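Local coordinates for putative lipoprotein (Bacteroides fragilis, PDB 3NQI) that is of unknown function but is a putative bacterial lipoprotein, possibly involved in lipid binding, at residues A[130-135]-A[142-147]; A[174-177]-A[183-186]. All coordinates share one frame; numbering follows the deposited sequence.

Contact 1: A[130-135]-A[142-147]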
loop_
_atom_site.group_PDB
_atom_site.type_symbol
_atom_site.label_atom_id
_atom_site.label_comp_id
_atom_site.label_asym_id
_atom_site.label_seq_id
_atom_site.Cartn_x
_atom_site.Cartn_y
_atom_site.Cartn_z
ATOM N N TYR A 130 -0.756 -2.210 12.016
ATOM C CA TYR A 130 -2.023 -2.785 12.388
ATOM C C TYR A 130 -1.901 -3.999 13.323
ATOM O O TYR A 130 -0.813 -4.421 13.656
ATOM C CB TYR A 130 -2.794 -3.095 11.136
ATOM C CG TYR A 130 -2.229 -4.139 10.206
ATOM C CD1 TYR A 130 -1.163 -3.866 9.373
ATOM C CD2 TYR A 130 -2.799 -5.405 10.121
ATOM C CE1 TYR A 130 -0.600 -4.853 8.523
ATOM C CE2 TYR A 130 -2.278 -6.385 9.250
ATOM C CZ TYR A 130 -1.201 -6.096 8.443
ATOM O OH TYR A 130 -0.707 -7.039 7.609
ATOM N N ARG A 131 -3.027 -4.542 13.764
ATOM C CA ARG A 131 -3.017 -5.592 14.780
ATOM C C ARG A 131 -3.513 -6.896 14.204
ATOM O O ARG A 131 -4.571 -6.925 13.593
ATOM C CB ARG A 131 -3.920 -5.189 15.957
ATOM C CG ARG A 131 -3.330 -4.083 16.853
ATOM C CD ARG A 131 -4.393 -3.417 17.747
ATOM N NE ARG A 131 -5.097 -2.454 16.937
ATOM C CZ ARG A 131 -4.969 -1.134 17.005
ATOM N NH1 ARG A 131 -4.217 -0.553 17.943
ATOM N NH2 ARG A 131 -5.635 -0.398 16.113
ATOM N N VAL A 132 -2.762 -7.974 14.412
ATOM C CA VAL A 132 -3.173 -9.302 13.988
ATOM C C VAL A 132 -3.372 -10.276 15.165
ATOM O O VAL A 132 -3.004 -10.002 16.321
ATOM C CB VAL A 132 -2.170 -9.876 12.950
ATOM C CG1 VAL A 132 -2.124 -8.938 11.673
ATOM C CG2 VAL A 132 -0.770 -10.055 13.530
ATOM N N LYS A 133 -3.967 -11.432 14.859
ATOM C CA LYS A 133 -4.109 -12.499 15.835
ATOM C C LYS A 133 -2.737 -13.123 16.077
ATOM O O LYS A 133 -1.949 -13.242 15.164
ATOM C CB LYS A 133 -5.066 -13.543 15.301
ATOM C CG LYS A 133 -5.335 -14.726 16.223
ATOM C CD LYS A 133 -6.388 -15.645 15.590
ATOM C CE LYS A 133 -6.738 -16.805 16.504
ATOM N NZ LYS A 133 -7.720 -17.663 15.826
ATOM N N ASN A 134 -2.479 -13.512 17.316
ATOM C CA ASN A 134 -1.241 -14.151 17.679
ATOM C C ASN A 134 -1.300 -15.630 17.267
ATOM O O ASN A 134 -1.868 -16.452 17.971
ATOM C CB ASN A 134 -1.003 -13.973 19.193
ATOM C CG ASN A 134 0.317 -14.584 19.668
ATOM O OD1 ASN A 134 1.104 -15.130 18.880
ATOM N ND2 ASN A 134 0.560 -14.498 20.977
ATOM N N VAL A 135 -0.762 -15.946 16.107
ATOM C CA VAL A 135 -0.712 -17.312 15.632
ATOM C C VAL A 135 0.741 -17.624 15.401
ATOM O O VAL A 135 1.544 -16.712 15.230
ATOM C CB VAL A 135 -1.542 -17.538 14.350
ATOM C CG1 VAL A 135 -3.042 -17.455 14.651
ATOM C CG2 VAL A 135 -1.122 -16.564 13.251
ATOM N N LYS A 142 0.219 -16.981 7.519
ATOM C CA LYS A 142 -0.129 -16.638 6.142
ATOM C C LYS A 142 -1.624 -16.495 6.009
ATOM O O LYS A 142 -2.096 -15.521 5.398
ATOM C CB LYS A 142 0.377 -17.647 5.111
ATOM C CG LYS A 142 1.875 -17.646 4.879
ATOM C CD LYS A 142 2.226 -18.835 3.964
ATOM C CE LYS A 142 3.730 -19.013 3.751
ATOM N NZ LYS A 142 3.993 -20.189 2.853
ATOM N N ASN A 143 -2.358 -17.437 6.598
ATOM C CA ASN A 143 -3.850 -17.396 6.582
ATOM C C ASN A 143 -4.438 -16.134 7.292
ATOM O O ASN A 143 -5.485 -15.589 6.835
ATOM C CB ASN A 143 -4.420 -18.669 7.148
ATOM C CG ASN A 143 -5.925 -18.711 7.093
ATOM O OD1 ASN A 143 -6.531 -18.707 6.026
ATOM N ND2 ASN A 143 -6.540 -18.714 8.254
ATOM N N GLU A 144 -3.808 -15.754 8.403
ATOM C CA GLU A 144 -4.190 -14.619 9.212
ATOM C C GLU A 144 -3.967 -13.352 8.413
ATOM O O GLU A 144 -4.853 -12.505 8.351
ATOM C CB GLU A 144 -3.370 -14.535 10.510
ATOM C CG GLU A 144 -3.508 -13.291 11.365
ATOM C CD GLU A 144 -4.924 -12.857 11.716
ATOM O OE1 GLU A 144 -5.892 -13.633 11.616
ATOM O OE2 GLU A 144 -5.105 -11.709 12.109
ATOM N N LEU A 145 -2.788 -13.221 7.819
ATOM C CA LEU A 145 -2.469 -12.035 7.001
ATOM C C LEU A 145 -3.454 -11.824 5.857
ATOM O O LEU A 145 -3.839 -10.668 5.571
ATOM C CB LEU A 145 -1.007 -12.068 6.538
ATOM C CG LEU A 145 0.110 -11.888 7.602
ATOM C CD1 LEU A 145 1.481 -12.142 6.979
ATOM C CD2 LEU A 145 0.074 -10.515 8.305
ATOM N N ALA A 146 -3.910 -12.915 5.245
ATOM C CA ALA A 146 -4.903 -12.883 4.154
ATOM C C ALA A 146 -6.274 -12.370 4.573
ATOM O O ALA A 146 -7.074 -12.063 3.728
ATOM C CB ALA A 146 -5.085 -14.263 3.547
ATOM N N LYS A 147 -6.588 -12.375 5.864
ATOM C CA LYS A 147 -7.850 -11.833 6.336
ATOM C C LYS A 147 -7.956 -10.301 6.273
ATOM O O LYS A 147 -9.032 -9.765 6.448
ATOM C CB LYS A 147 -8.091 -12.260 7.778
ATOM C CG LYS A 147 -8.415 -13.744 7.939
ATOM C CD LYS A 147 -8.751 -14.115 9.399
ATOM C CE LYS A 147 -9.295 -15.544 9.508
ATOM N NZ LYS A 147 -10.749 -15.771 9.118
HETATM O O HOH W 1 -2.175 -8.392 5.678
#
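Glu144, of helix 138-145, reaches across to the backbone of Lys133, just where strand 123-132 gives way to a loop. Its OE2 accepts the Lys133 N-H, with N to OE2 at 3.0 Å and an almost straight N-H...O angle of 176°. The amide does not lie in the carboxylate plane but meets OE2 from above it, 63° out. A bend in the glutamate chain brings the group there: CG lies opposite the backbone N, and the chain then folds at chi2, 51°, setting OE2 3.6 Å from CB of Val132. The same oxygen takes a salt bridge from Arg184 and a hydrogen bond from His148, three donors that would be expected to favour a charged carboxylate in this buried setting. The base of the glutamate is packed as well, its CB 4.1 Å from CG2 of Val135. Lys133 lays its CB against the carboxylate carbon, while its extended chain carries NZ away. The next residue, Leu145, brings its CD2 methyl to the hydroxyl of Tyr130, 3.6 Å from OH, the two side chains crossing at about a right angle. A water joins the same pair, 2.8 Å from Tyr130 OH and donating to Leu145 O, and the hydroxyl also bonds to Ser190. The arrangement is a strand-loop-helix connection in which a buried helix carboxylate takes up the first loop N-H beyond the strand.

Contact 2: A[174-177]-A[183-186]; sequences VEDE and ERAT
Arg184 and Asp176 form an end-on salt bridge in which both terminal guanidinium nitrogens converge on one oxygen. OD2 of Asp176 lies 3.1 Å from NH2 and 3.2 Å from NH1 of Arg184, and sits within 2° of the guanidinium plane. The two flat groups are nevertheless steeply turned, their planes 76° apart. Toward NH2 the aspartate uses the anti lone pair of OD2; NH1 comes from the same anti side but well out of the carboxylate plane. Over one face of the guanidinium lies Val174, whose CG1 stands 3.9 Å from CZ of Arg184, above the centre of the group. That methyl points away from its own backbone N, chi1 -178°, which carries it out to the arginine.

The next shell fixes both charges. The other aspartate oxygen, OD1, accepts the backbone N-H of Glu177 at 2.7 Å from N, so the carboxylate is held at both oxygens. Arg184 extends from CG to NE, and NE turns to Glu144, so that two carboxylates balance the guanidinium charge and fix its rotation. Further out, Ile181 of helix 178-183 packs against both Val174 and Asp176. Glu177 occupies the N-cap position of this short helix. The whole is a strand-helix-strand connection, between strands 165-174 and 186-195, whose entry and exit are tied together by a salt bridge from Asp176, before the helix, to the buried Arg184, after it.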
loop_
_atom_site.group_PDB
_atom_site.type_symbol
_atom_site.label_atom_id
_atom_site.label_comp_id
_atom_site.label_asym_id
_atom_site.label_seq_id
_atom_site.Cartn_x
_atom_site.Cartn_y
_atom_site.Cartn_z
ATOM N N VAL A 174 -11.417 -6.779 8.074
ATOM C CA VAL A 174 -10.895 -8.064 8.578
ATOM C C VAL A 174 -11.976 -9.111 8.377
ATOM O O VAL A 174 -13.091 -8.934 8.860
ATOM C CB VAL A 174 -10.480 -7.972 10.052
ATOM C CG1 VAL A 174 -9.861 -9.313 10.615
ATOM C CG2 VAL A 174 -9.499 -6.825 10.260
ATOM N N GLU A 175 -11.640 -10.221 7.708
ATOM C CA GLU A 175 -12.608 -11.307 7.464
ATOM C C GLU A 175 -12.623 -12.224 8.671
ATOM O O GLU A 175 -12.030 -13.304 8.677
ATOM C CB GLU A 175 -12.284 -12.071 6.161
ATOM C CG GLU A 175 -13.509 -12.957 5.679
ATOM C CD GLU A 175 -13.130 -13.934 4.558
ATOM O OE1 GLU A 175 -11.938 -14.056 4.252
ATOM O OE2 GLU A 175 -14.021 -14.649 4.046
ATOM N N ASP A 176 -13.320 -11.770 9.701
ATOM C CA ASP A 176 -13.508 -12.557 10.924
ATOM C C ASP A 176 -14.692 -12.002 11.708
ATOM O O ASP A 176 -15.263 -10.981 11.343
ATOM C CB ASP A 176 -12.243 -12.529 11.796
ATOM C CG ASP A 176 -12.100 -13.769 12.706
ATOM O OD1 ASP A 176 -13.086 -14.494 12.914
ATOM O OD2 ASP A 176 -11.006 -13.969 13.250
ATOM N N GLU A 177 -15.052 -12.689 12.768
ATOM C CA GLU A 177 -16.181 -12.292 13.619
ATOM C C GLU A 177 -15.853 -11.055 14.458
ATOM O O GLU A 177 -14.700 -10.865 14.866
ATOM C CB GLU A 177 -16.590 -13.461 14.523
ATOM C CG GLU A 177 -17.157 -14.642 13.747
ATOM C CD GLU A 177 -18.506 -14.327 13.140
ATOM O OE1 GLU A 177 -19.484 -14.169 13.913
ATOM O OE2 GLU A 177 -18.588 -14.237 11.890
ATOM N N GLU A 183 -10.241 -8.546 19.692
ATOM C CA GLU A 183 -9.176 -9.119 20.499
ATOM C C GLU A 183 -7.767 -9.026 19.894
ATOM O O GLU A 183 -6.785 -9.202 20.603
ATOM C CB GLU A 183 -9.496 -10.586 20.804
ATOM N N ARG A 184 -7.646 -8.768 18.583
ATOM C CA ARG A 184 -6.346 -8.772 17.949
ATOM C C ARG A 184 -5.457 -7.694 18.545
ATOM O O ARG A 184 -5.866 -6.537 18.664
ATOM C CB ARG A 184 -6.474 -8.602 16.424
ATOM C CG ARG A 184 -7.034 -9.827 15.753
ATOM C CD ARG A 184 -7.272 -9.547 14.304
ATOM N NE ARG A 184 -7.298 -10.767 13.519
ATOM C CZ ARG A 184 -8.346 -11.569 13.433
ATOM N NH1 ARG A 184 -9.468 -11.330 14.131
ATOM N NH2 ARG A 184 -8.269 -12.690 12.716
ATOM N N ALA A 185 -4.252 -8.094 18.917
ATOM C CA ALA A 185 -3.299 -7.222 19.635
ATOM C C ALA A 185 -1.850 -7.368 19.207
ATOM O O ALA A 185 -0.959 -6.702 19.787
ATOM C CB ALA A 185 -3.416 -7.427 21.224
ATOM N N THR A 186 -1.573 -8.164 18.181
ATOM C CA THR A 186 -0.187 -8.385 17.768
ATOM C C THR A 186 0.222 -7.355 16.702
ATOM O O THR A 186 -0.308 -7.344 15.618
ATOM C CB THR A 186 0.016 -9.822 17.288
ATOM O OG1 THR A 186 -0.441 -10.712 18.318
ATOM C CG2 THR A 186 1.542 -10.113 16.916
#

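Overall arrangement
Contacts 1 and 2 illustrate how one charged network can serve two helical connections of a beta-rich chain. Their centres lie about 7 Å apart, and the bridge between them is Arg184 NE to Glu144 OE2, at 2.8 Å. Glu144, Arg184 and Asp176 thus form a line of alternating charge running from one helical connection to the other. The backbone joins them too, through a probable hydrogen bond from Val132 to Thr186, where strands 123-132 and 186-195 pair. Contact 1 is only partly buried and mixes a carboxylate-to-backbone bond with aliphatic packing and a water; contact 2, smaller but buried, relies on paired charges, with a valine methyl over the face of the guanidinium.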